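Long-range contact in T CELL surface glycoprotein CD4 (Rattus norvegicus, PDB 1CID), which is a T-cell surface glycoprotein of the immunoglobulin superfamily, the coreceptor that assists recognition of class II MHC molecules, here represented by its third and fourth domains: residues 156-161 with 172-177. Residues are numbered along the deposited sequence; the frame is centred on the assembly and turned at random.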
loop_
_atom_site.group_PDB
_atom_site.type_symbol
_atom_site.label_atom_id
_atom_site.label_comp_id
_atom_site.label_asym_id
_atom_site.label_seq_id
_atom_site.Cartn_x
_atom_site.Cartn_y
_atom_site.Cartn_z
ATOM N N ALA A 156 18.744 12.828 19.696
ATOM C CA ALA A 156 18.348 11.500 20.133
ATOM C C ALA A 156 16.884 11.612 20.566
ATOM O O ALA A 156 16.573 12.736 21.017
ATOM C CB ALA A 156 19.097 11.177 21.381
ATOM N N GLY A 157 16.159 10.481 20.449
ATOM C CA GLY A 157 14.703 10.467 20.842
ATOM C C GLY A 157 13.729 9.744 19.896
ATOM O O GLY A 157 14.186 8.988 19.000
ATOM N N VAL A 158 12.422 9.937 20.033
ATOM C CA VAL A 158 11.508 9.214 19.161
ATOM C C VAL A 158 11.265 10.204 18.071
ATOM O O VAL A 158 10.708 11.205 18.521
ATOM C CB VAL A 158 10.261 8.880 19.971
ATOM C CG1 VAL A 158 9.182 8.341 19.079
ATOM C CG2 VAL A 158 10.479 7.810 21.035
ATOM N N TRP A 159 11.611 9.906 16.864
ATOM C CA TRP A 159 11.179 10.908 15.849
ATOM C C TRP A 159 9.868 10.407 15.238
ATOM O O TRP A 159 9.692 9.189 15.343
ATOM C CB TRP A 159 12.201 11.023 14.772
ATOM C CG TRP A 159 13.231 11.948 15.280
ATOM C CD1 TRP A 159 14.140 11.641 16.235
ATOM C CD2 TRP A 159 13.457 13.306 14.878
ATOM N NE1 TRP A 159 14.926 12.756 16.440
ATOM C CE2 TRP A 159 14.566 13.770 15.627
ATOM C CE3 TRP A 159 12.886 14.171 13.969
ATOM C CZ2 TRP A 159 15.136 15.010 15.468
ATOM C CZ3 TRP A 159 13.447 15.437 13.844
ATOM C CH2 TRP A 159 14.533 15.884 14.568
ATOM N N GLN A 160 9.070 11.180 14.599
ATOM C CA GLN A 160 7.923 10.428 14.007
ATOM C C GLN A 160 7.935 10.752 12.544
ATOM O O GLN A 160 8.524 11.827 12.255
ATOM C CB GLN A 160 6.820 10.809 14.922
ATOM C CG GLN A 160 5.517 10.528 14.226
ATOM C CD GLN A 160 4.388 10.958 15.131
ATOM O OE1 GLN A 160 4.263 12.046 15.681
ATOM N NE2 GLN A 160 3.447 10.056 15.336
ATOM N N CYS A 161 7.449 9.959 11.590
ATOM C CA CYS A 161 7.454 10.508 10.197
ATOM C C CYS A 161 6.003 10.529 9.711
ATOM O O CYS A 161 5.268 9.530 9.932
ATOM C CB CYS A 161 8.479 9.903 9.252
ATOM S SG CYS A 161 8.147 10.563 7.565
ATOM N N ASP A 172 1.663 7.575 9.548
ATOM C CA ASP A 172 2.871 7.910 10.313
ATOM C C ASP A 172 3.678 6.658 10.680
ATOM O O ASP A 172 3.196 5.561 10.719
ATOM C CB ASP A 172 2.627 8.617 11.626
ATOM C CG ASP A 172 1.991 7.808 12.729
ATOM O OD1 ASP A 172 0.736 7.732 12.939
ATOM O OD2 ASP A 172 2.842 7.262 13.469
ATOM N N SER A 173 4.884 6.855 11.063
ATOM C CA SER A 173 5.801 5.819 11.481
ATOM C C SER A 173 6.885 6.407 12.406
ATOM O O SER A 173 7.363 7.542 12.109
ATOM C CB SER A 173 6.294 5.453 10.100
ATOM O OG SER A 173 6.882 4.179 10.236
ATOM N N LYS A 174 7.257 5.728 13.503
ATOM C CA LYS A 174 8.224 6.103 14.464
ATOM C C LYS A 174 9.452 5.176 14.408
ATOM O O LYS A 174 9.436 3.987 14.138
ATOM C CB LYS A 174 7.926 5.866 15.927
ATOM C CG LYS A 174 6.501 5.962 16.425
ATOM C CD LYS A 174 6.133 7.403 16.636
ATOM C CE LYS A 174 4.847 7.434 17.433
ATOM N NZ LYS A 174 5.184 6.837 18.757
ATOM N N ILE A 175 10.465 5.879 14.818
ATOM C CA ILE A 175 11.840 5.498 15.013
ATOM C C ILE A 175 12.444 6.238 16.245
ATOM O O ILE A 175 12.263 7.445 16.593
ATOM C CB ILE A 175 12.563 5.805 13.676
ATOM C CG1 ILE A 175 13.937 5.072 13.846
ATOM C CG2 ILE A 175 12.636 7.306 13.321
ATOM C CD1 ILE A 175 14.715 5.110 12.491
ATOM N N GLN A 176 13.182 5.360 16.931
ATOM C CA GLN A 176 13.988 5.743 18.090
ATOM C C GLN A 176 15.381 5.950 17.438
ATOM O O GLN A 176 16.062 5.051 16.827
ATOM C CB GLN A 176 13.983 4.788 19.257
ATOM C CG GLN A 176 15.279 4.746 20.009
ATOM C CD GLN A 176 15.499 3.977 21.245
ATOM O OE1 GLN A 176 15.869 2.820 21.283
ATOM N NE2 GLN A 176 15.319 4.706 22.344
ATOM N N VAL A 177 15.838 7.185 17.586
ATOM C CA VAL A 177 17.199 7.552 17.094
ATOM C C VAL A 177 18.078 7.440 18.352
ATOM O O VAL A 177 19.123 7.233 17.702
ATOM C CB VAL A 177 17.202 8.954 16.481
ATOM C CG1 VAL A 177 18.539 9.296 15.860
ATOM C CG2 VAL A 177 16.068 9.171 15.488
ATOM O OXT VAL A 177 18.328 6.613 19.360
#
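W159 and V177 meet obliquely on the face of the F-G hairpin that is turned into the immunoglobulin sandwich. Methyl CG2 of V177 lies 3.2 Å from CD1 of W159, so the pyrrole side of the indole does the touching. The ring gets there because its CG stands anti to the carbonyl carbon (chi1 -83°), and its NE1 is fixed by a hydrogen bond to the carbonyl of E155. I175 meets the root of the same side chain, its CG2 standing 4.0 Å from CB of W159. L117 of the opposing sheet touches W159, I175 and V177 alike, and C161, farther along this face, carries the disulfide to C119 that ties the two sheets together.

The outward face is built differently. The chain of K174, bent at chi2 and chi4, touches two residues of the other strand with the same methylene: CD is 4.0 Å from CG1 of V158 and 3.9 Å from CB of Q160. These contacts are aliphatic, while the ammonium of K174 forms a salt bridge with E136.

Backbone pairing sets both faces. The strands run antiparallel at 157°, with W159–I175 and C161–S173 as hydrogen-bonded pairs. N of W159 donates to O of I175, whereas the return bond from N of I175 is weak. Beyond the last bridge, N of V177 still donates to O of G157 (2.8 Å), a nearly straight bond at 173° that holds the C-terminal residue beside the indole. An alanine in place of W159 would probably open a gap beside V177 and L117 and leave the carbonyl of E155 without its indole donor. Chemically, the inner face is mostly apolar, with S173, hydrogen-bonded to S8, its polar member, while the outer face mixes apolar V158 with polar and charged chains.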